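Local coordinates for putative dihydrodipicolinate synthase (Thermus thermophilus, PDB 2PCQ), which is of unestablished function but belongs by name and family to the dihydrodipicolinate synthase-like TIM-barrel proteins, and binds a potassium ion in a four-chain assembly, at residues M119-Y124 and P146-I151; L123-Q128 and D153-L158. All blocks are in the same frame, centred on the assembly; numbering follows the deposited sequence.

Contact 1: M119-Y124 and P146-I151. With K (potassium ion), chain B.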
loop_
_atom_site.group_PDB
_atom_site.type_symbol
_atom_site.label_atom_id
_atom_site.label_comp_id
_atom_site.label_asym_id
_atom_site.label_seq_id
_atom_site.Cartn_x
_atom_site.Cartn_y
_atom_site.Cartn_z
HETATM N N MSE A 119 -27.258 5.087 -21.542
HETATM C CA MSE A 119 -28.103 4.884 -20.380
HETATM C C MSE A 119 -27.620 5.665 -19.184
HETATM O O MSE A 119 -26.435 5.919 -19.027
HETATM C CB MSE A 119 -28.122 3.400 -20.005
HETATM C CG MSE A 119 -29.485 2.819 -19.744
HETATM SE SE MSE A 119 -29.219 1.024 -19.128
HETATM C CE MSE A 119 -30.244 1.193 -17.478
ATOM N N PRO A 120 -28.556 6.054 -18.303
ATOM C CA PRO A 120 -28.200 6.809 -17.098
ATOM C C PRO A 120 -27.400 5.881 -16.208
ATOM O O PRO A 120 -27.636 4.668 -16.199
ATOM C CB PRO A 120 -29.567 7.158 -16.483
ATOM C CG PRO A 120 -30.489 7.144 -17.691
ATOM C CD PRO A 120 -30.015 5.958 -18.459
ATOM N N LEU A 121 -26.433 6.431 -15.494
ATOM C CA LEU A 121 -25.635 5.621 -14.604
ATOM C C LEU A 121 -25.038 6.347 -13.418
ATOM O O LEU A 121 -24.941 7.578 -13.396
ATOM C CB LEU A 121 -24.504 4.893 -15.374
ATOM C CG LEU A 121 -23.151 5.465 -15.858
ATOM C CD1 LEU A 121 -23.228 5.791 -17.332
ATOM C CD2 LEU A 121 -22.714 6.668 -15.053
ATOM N N PHE A 122 -24.648 5.556 -12.424
ATOM C CA PHE A 122 -24.000 6.058 -11.221
ATOM C C PHE A 122 -22.585 5.503 -11.317
ATOM O O PHE A 122 -22.390 4.382 -11.785
ATOM C CB PHE A 122 -24.664 5.487 -9.966
ATOM C CG PHE A 122 -25.944 6.172 -9.583
ATOM C CD1 PHE A 122 -25.929 7.258 -8.715
ATOM C CD2 PHE A 122 -27.167 5.725 -10.078
ATOM C CE1 PHE A 122 -27.110 7.889 -8.338
ATOM C CE2 PHE A 122 -28.354 6.347 -9.711
ATOM C CZ PHE A 122 -28.326 7.432 -8.836
ATOM N N LEU A 123 -21.600 6.288 -10.899
ATOM C CA LEU A 123 -20.227 5.814 -10.906
ATOM C C LEU A 123 -20.171 4.850 -9.719
ATOM O O LEU A 123 -20.848 5.065 -8.711
ATOM C CB LEU A 123 -19.255 6.982 -10.708
ATOM C CG LEU A 123 -19.375 8.117 -11.734
ATOM C CD1 LEU A 123 -18.288 9.151 -11.485
ATOM C CD2 LEU A 123 -19.258 7.552 -13.149
ATOM N N TYR A 124 -19.387 3.783 -9.844
ATOM C CA TYR A 124 -19.291 2.791 -8.780
ATOM C C TYR A 124 -17.863 2.682 -8.268
ATOM O O TYR A 124 -17.002 2.101 -8.925
ATOM C CB TYR A 124 -19.764 1.428 -9.300
ATOM C CG TYR A 124 -20.244 0.459 -8.234
ATOM C CD1 TYR A 124 -20.977 -0.671 -8.585
ATOM C CD2 TYR A 124 -20.003 0.691 -6.876
ATOM C CE1 TYR A 124 -21.472 -1.544 -7.620
ATOM C CE2 TYR A 124 -20.492 -0.179 -5.898
ATOM C CZ TYR A 124 -21.231 -1.293 -6.281
ATOM O OH TYR A 124 -21.762 -2.142 -5.332
ATOM N N PRO A 146 -25.226 14.922 -18.120
ATOM C CA PRO A 146 -26.624 14.687 -17.743
ATOM C C PRO A 146 -26.977 13.257 -17.323
ATOM O O PRO A 146 -27.801 13.061 -16.428
ATOM C CB PRO A 146 -27.393 15.122 -18.989
ATOM C CG PRO A 146 -26.528 16.205 -19.548
ATOM C CD PRO A 146 -25.149 15.602 -19.425
ATOM N N ASN A 147 -26.366 12.262 -17.965
ATOM C CA ASN A 147 -26.657 10.866 -17.641
ATOM C C ASN A 147 -25.791 10.234 -16.555
ATOM O O ASN A 147 -25.924 9.046 -16.266
ATOM C CB ASN A 147 -26.606 10.000 -18.902
ATOM C CG ASN A 147 -27.990 9.706 -19.460
ATOM O OD1 ASN A 147 -28.141 8.954 -20.424
ATOM N ND2 ASN A 147 -29.008 10.296 -18.850
ATOM N N VAL A 148 -24.887 11.011 -15.971
ATOM C CA VAL A 148 -24.064 10.507 -14.877
ATOM C C VAL A 148 -24.780 11.061 -13.650
ATOM O O VAL A 148 -24.448 12.131 -13.160
ATOM C CB VAL A 148 -22.623 11.053 -14.947
ATOM C CG1 VAL A 148 -21.842 10.630 -13.709
ATOM C CG2 VAL A 148 -21.930 10.529 -16.203
ATOM N N LEU A 149 -25.773 10.324 -13.167
ATOM C CA LEU A 149 -26.598 10.756 -12.039
ATOM C C LEU A 149 -25.893 11.024 -10.720
ATOM O O LEU A 149 -26.299 11.903 -9.955
ATOM C CB LEU A 149 -27.716 9.740 -11.809
ATOM C CG LEU A 149 -28.505 9.365 -13.063
ATOM C CD1 LEU A 149 -29.691 8.499 -12.662
ATOM C CD2 LEU A 149 -28.982 10.623 -13.786
ATOM N N GLY A 150 -24.846 10.263 -10.444
ATOM C CA GLY A 150 -24.132 10.446 -9.198
ATOM C C GLY A 150 -23.123 9.343 -8.995
ATOM O O GLY A 150 -22.554 8.829 -9.958
ATOM N N ILE A 151 -22.911 8.956 -7.744
ATOM C CA ILE A 151 -21.938 7.923 -7.457
ATOM C C ILE A 151 -22.249 7.120 -6.204
ATOM O O ILE A 151 -22.793 7.647 -5.235
ATOM C CB ILE A 151 -20.537 8.550 -7.283
ATOM C CG1 ILE A 151 -19.476 7.465 -7.096
ATOM C CG2 ILE A 151 -20.538 9.476 -6.068
ATOM C CD1 ILE A 151 -18.048 8.005 -7.120
HETATM K K K B . -25.039 15.026 -13.583
HETATM O O HOH W 1 -28.082 14.362 -13.436
HETATM O O HOH W 2 -25.591 17.567 -15.324
#
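Leu121 N donates to Asn147 O at 2.8 Å in a near-straight bond. Leu123 N donates likewise to Gly150 O at 2.9 Å, with an N-H...O angle of 168°; these two bonds fix 121-124 and 148-151 as neighbouring parallel strands. A weaker bond, bent to 130°, runs from Leu149 N to Leu121 O. Leu149 has backbone angles far from extended, and the ladder is irregular there: Leu121 pairs with Val148 but Leu123 with Ile151.

Apolar contacts cover both faces. Leu149 CB sits over one face of the Phe122 ring, 4.0 Å from its centroid, while Ile151 N lies at the ring edge. Phe122 CG stands beside its own backbone N (chi1 -79°), which swings the ring across so that Leu149 CB comes over that face. Opposite Phe122, Leu123 CG meets Val148 CG1 at 4.0 Å and Leu123 CB meets Ile151 CG1 at 3.7 Å; Leu121 CD2 lies against Val148 CG2.

Val148 O points to the potassium ion at 3.0 Å, a site completed by two waters and the carbonyls of Ala143, His145 and Glu170.

Helix 107-118 packs on Leu121 and Leu123, and strand 91-94 bonds to the other edge of 121-125.

Contact 2: L123-Q128 and D153-L158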
loop_
_atom_site.group_PDB
_atom_site.type_symbol
_atom_site.label_atom_id
_atom_site.label_comp_id
_atom_site.label_asym_id
_atom_site.label_seq_id
_atom_site.Cartn_x
_atom_site.Cartn_y
_atom_site.Cartn_z
ATOM N N LEU A 123 -21.600 6.288 -10.899
ATOM C CA LEU A 123 -20.227 5.814 -10.906
ATOM C C LEU A 123 -20.171 4.850 -9.719
ATOM O O LEU A 123 -20.848 5.065 -8.711
ATOM C CB LEU A 123 -19.255 6.982 -10.708
ATOM C CG LEU A 123 -19.375 8.117 -11.734
ATOM C CD1 LEU A 123 -18.288 9.151 -11.485
ATOM C CD2 LEU A 123 -19.258 7.552 -13.149
ATOM N N TYR A 124 -19.387 3.783 -9.844
ATOM C CA TYR A 124 -19.291 2.791 -8.780
ATOM C C TYR A 124 -17.863 2.682 -8.268
ATOM O O TYR A 124 -17.002 2.101 -8.925
ATOM C CB TYR A 124 -19.764 1.428 -9.300
ATOM C CG TYR A 124 -20.244 0.459 -8.234
ATOM C CD1 TYR A 124 -20.977 -0.671 -8.585
ATOM C CD2 TYR A 124 -20.003 0.691 -6.876
ATOM C CE1 TYR A 124 -21.472 -1.544 -7.620
ATOM C CE2 TYR A 124 -20.492 -0.179 -5.898
ATOM C CZ TYR A 124 -21.231 -1.293 -6.281
ATOM O OH TYR A 124 -21.762 -2.142 -5.332
ATOM N N HIS A 125 -17.619 3.250 -7.093
ATOM C CA HIS A 125 -16.295 3.212 -6.485
ATOM C C HIS A 125 -16.299 2.239 -5.307
ATOM O O HIS A 125 -16.777 2.565 -4.220
ATOM C CB HIS A 125 -15.899 4.610 -6.003
ATOM C CG HIS A 125 -14.522 4.683 -5.418
ATOM N ND1 HIS A 125 -13.400 4.243 -6.089
ATOM C CD2 HIS A 125 -14.082 5.162 -4.229
ATOM C CE1 HIS A 125 -12.330 4.448 -5.341
ATOM N NE2 HIS A 125 -12.716 5.005 -4.208
ATOM N N VAL A 126 -15.772 1.040 -5.532
ATOM C CA VAL A 126 -15.712 0.020 -4.490
ATOM C C VAL A 126 -14.334 -0.650 -4.585
ATOM O O VAL A 126 -14.215 -1.834 -4.894
ATOM C CB VAL A 126 -16.903 -0.999 -4.660
ATOM C CG1 VAL A 126 -16.904 -1.593 -6.066
ATOM C CG2 VAL A 126 -16.838 -2.089 -3.595
ATOM N N PRO A 127 -13.265 0.124 -4.296
ATOM C CA PRO A 127 -11.861 -0.307 -4.336
ATOM C C PRO A 127 -11.493 -1.560 -3.549
ATOM O O PRO A 127 -10.552 -2.262 -3.910
ATOM C CB PRO A 127 -11.102 0.933 -3.855
ATOM C CG PRO A 127 -12.075 1.580 -2.921
ATOM C CD PRO A 127 -13.373 1.465 -3.693
ATOM N N GLN A 128 -12.225 -1.844 -2.479
ATOM C CA GLN A 128 -11.934 -3.030 -1.686
ATOM C C GLN A 128 -11.999 -4.273 -2.568
ATOM O O GLN A 128 -11.255 -5.231 -2.360
ATOM C CB GLN A 128 -12.928 -3.154 -0.523
ATOM C CG GLN A 128 -12.902 -1.963 0.431
ATOM C CD GLN A 128 -14.003 -0.946 0.149
ATOM O OE1 GLN A 128 -14.272 -0.594 -1.007
ATOM N NE2 GLN A 128 -14.640 -0.463 1.213
ATOM N N ASP A 153 -20.300 5.304 -3.467
ATOM C CA ASP A 153 -18.942 5.221 -2.958
ATOM C C ASP A 153 -18.915 4.279 -1.756
ATOM O O ASP A 153 -19.444 4.602 -0.689
ATOM C CB ASP A 153 -18.465 6.617 -2.548
ATOM C CG ASP A 153 -16.968 6.685 -2.331
ATOM O OD1 ASP A 153 -16.419 5.775 -1.678
ATOM O OD2 ASP A 153 -16.341 7.659 -2.800
ATOM N N SER A 154 -18.291 3.118 -1.930
ATOM C CA SER A 154 -18.206 2.124 -0.863
ATOM C C SER A 154 -16.870 2.135 -0.132
ATOM O O SER A 154 -16.661 1.339 0.784
ATOM C CB SER A 154 -18.430 0.720 -1.437
ATOM O OG SER A 154 -19.641 0.645 -2.165
ATOM N N SER A 155 -15.973 3.038 -0.523
ATOM C CA SER A 155 -14.635 3.105 0.070
ATOM C C SER A 155 -14.547 3.340 1.573
ATOM O O SER A 155 -13.620 2.857 2.220
ATOM C CB SER A 155 -13.799 4.181 -0.632
ATOM O OG SER A 155 -14.264 5.474 -0.295
ATOM N N GLY A 156 -15.494 4.082 2.133
ATOM C CA GLY A 156 -15.433 4.368 3.554
ATOM C C GLY A 156 -14.486 5.535 3.793
ATOM O O GLY A 156 -14.145 5.851 4.927
ATOM N N ASP A 157 -14.045 6.170 2.712
ATOM C CA ASP A 157 -13.153 7.323 2.818
ATOM C C ASP A 157 -14.057 8.543 2.716
ATOM O O ASP A 157 -14.372 8.998 1.616
ATOM C CB ASP A 157 -12.132 7.319 1.672
ATOM C CG ASP A 157 -11.211 8.530 1.703
ATOM O OD1 ASP A 157 -11.485 9.476 2.471
ATOM O OD2 ASP A 157 -10.216 8.542 0.951
ATOM N N LEU A 158 -14.467 9.072 3.862
ATOM C CA LEU A 158 -15.376 10.207 3.877
ATOM C C LEU A 158 -14.798 11.523 3.375
ATOM O O LEU A 158 -15.525 12.509 3.258
ATOM C CB LEU A 158 -15.999 10.379 5.271
ATOM C CG LEU A 158 -16.809 9.173 5.786
ATOM C CD1 LEU A 158 -17.929 9.654 6.691
ATOM C CD2 LEU A 158 -17.407 8.393 4.639
#
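At the C-terminal ends of two adjacent barrel strands, 121-125 and 148-153, the strands pair a last time before Val126 on one side and the 154-157 loop on the other: His125 and Asp153 form a parallel bridge, and Ser154 N donates to His125 O at 2.8 Å, nearly straight at 168°.

The second crossing bond comes from a side chain. Gln128 NE2 reaches Ser154 O at 2.7 Å; the acceptor lies in the plane of the amide, whereas the donor stands above the carbonyl plane. A bend at chi2 (98°) folds the glutamine back toward the 153-158 loop.

The His125 and Asp153 side chains leave the sheet together on the same face, with ring and carboxylate nearly perpendicular (84°). The imidazole turns its edge at CD2 to Asp153 OD1, 3.5 Å away. Pro127 CD covers the centre of one face of the imidazole, and Ser155 CB touches both His125 CD2 and Pro127 CG. On the neighbouring strand residue, Tyr124 presents its CE2 edge to Ser154 OG; its hydroxyl bonds Lys152 and Ser40.

Asp153 OD1 takes two bonds, from Ser155 OG at 2.6 Å and Ser155 N at 3.0 Å, while OD2 forms a salt bridge with Arg160. The Ser155 N bond makes an Asx turn, and Asp157 N to Ser155 OG (3.1 Å) adds an ST turn. Together they shape a beta-to-alpha loop of a TIM barrel, leading to helix 158-167, which Asp157 N-caps.

Overall arrangement
Contacts 1 and 2 follow one another along the same pair of parallel strands, 121-125 and 148-153, the fifth and sixth of the eight-stranded barrel. Their centres are 15 Å apart, and they share Leu123 and Tyr124; Ile151 CD1 of contact 1 packs against His125 CB of contact 2 at 4.2 Å. Contact 1 covers the strands from their N-terminal ends, beside the potassium ion; contact 2 follows at their C-terminal ends, where the chain goes on to helix 127-130 and, through the 154-157 loop, to helix 158-167. The seam is therefore held at both strand ends. Near contact 2, Leu158 packs on Leu158 of one neighbouring subunit and Val126 on Tyr99 of another, whereas no other chain touches the segments of contact 1.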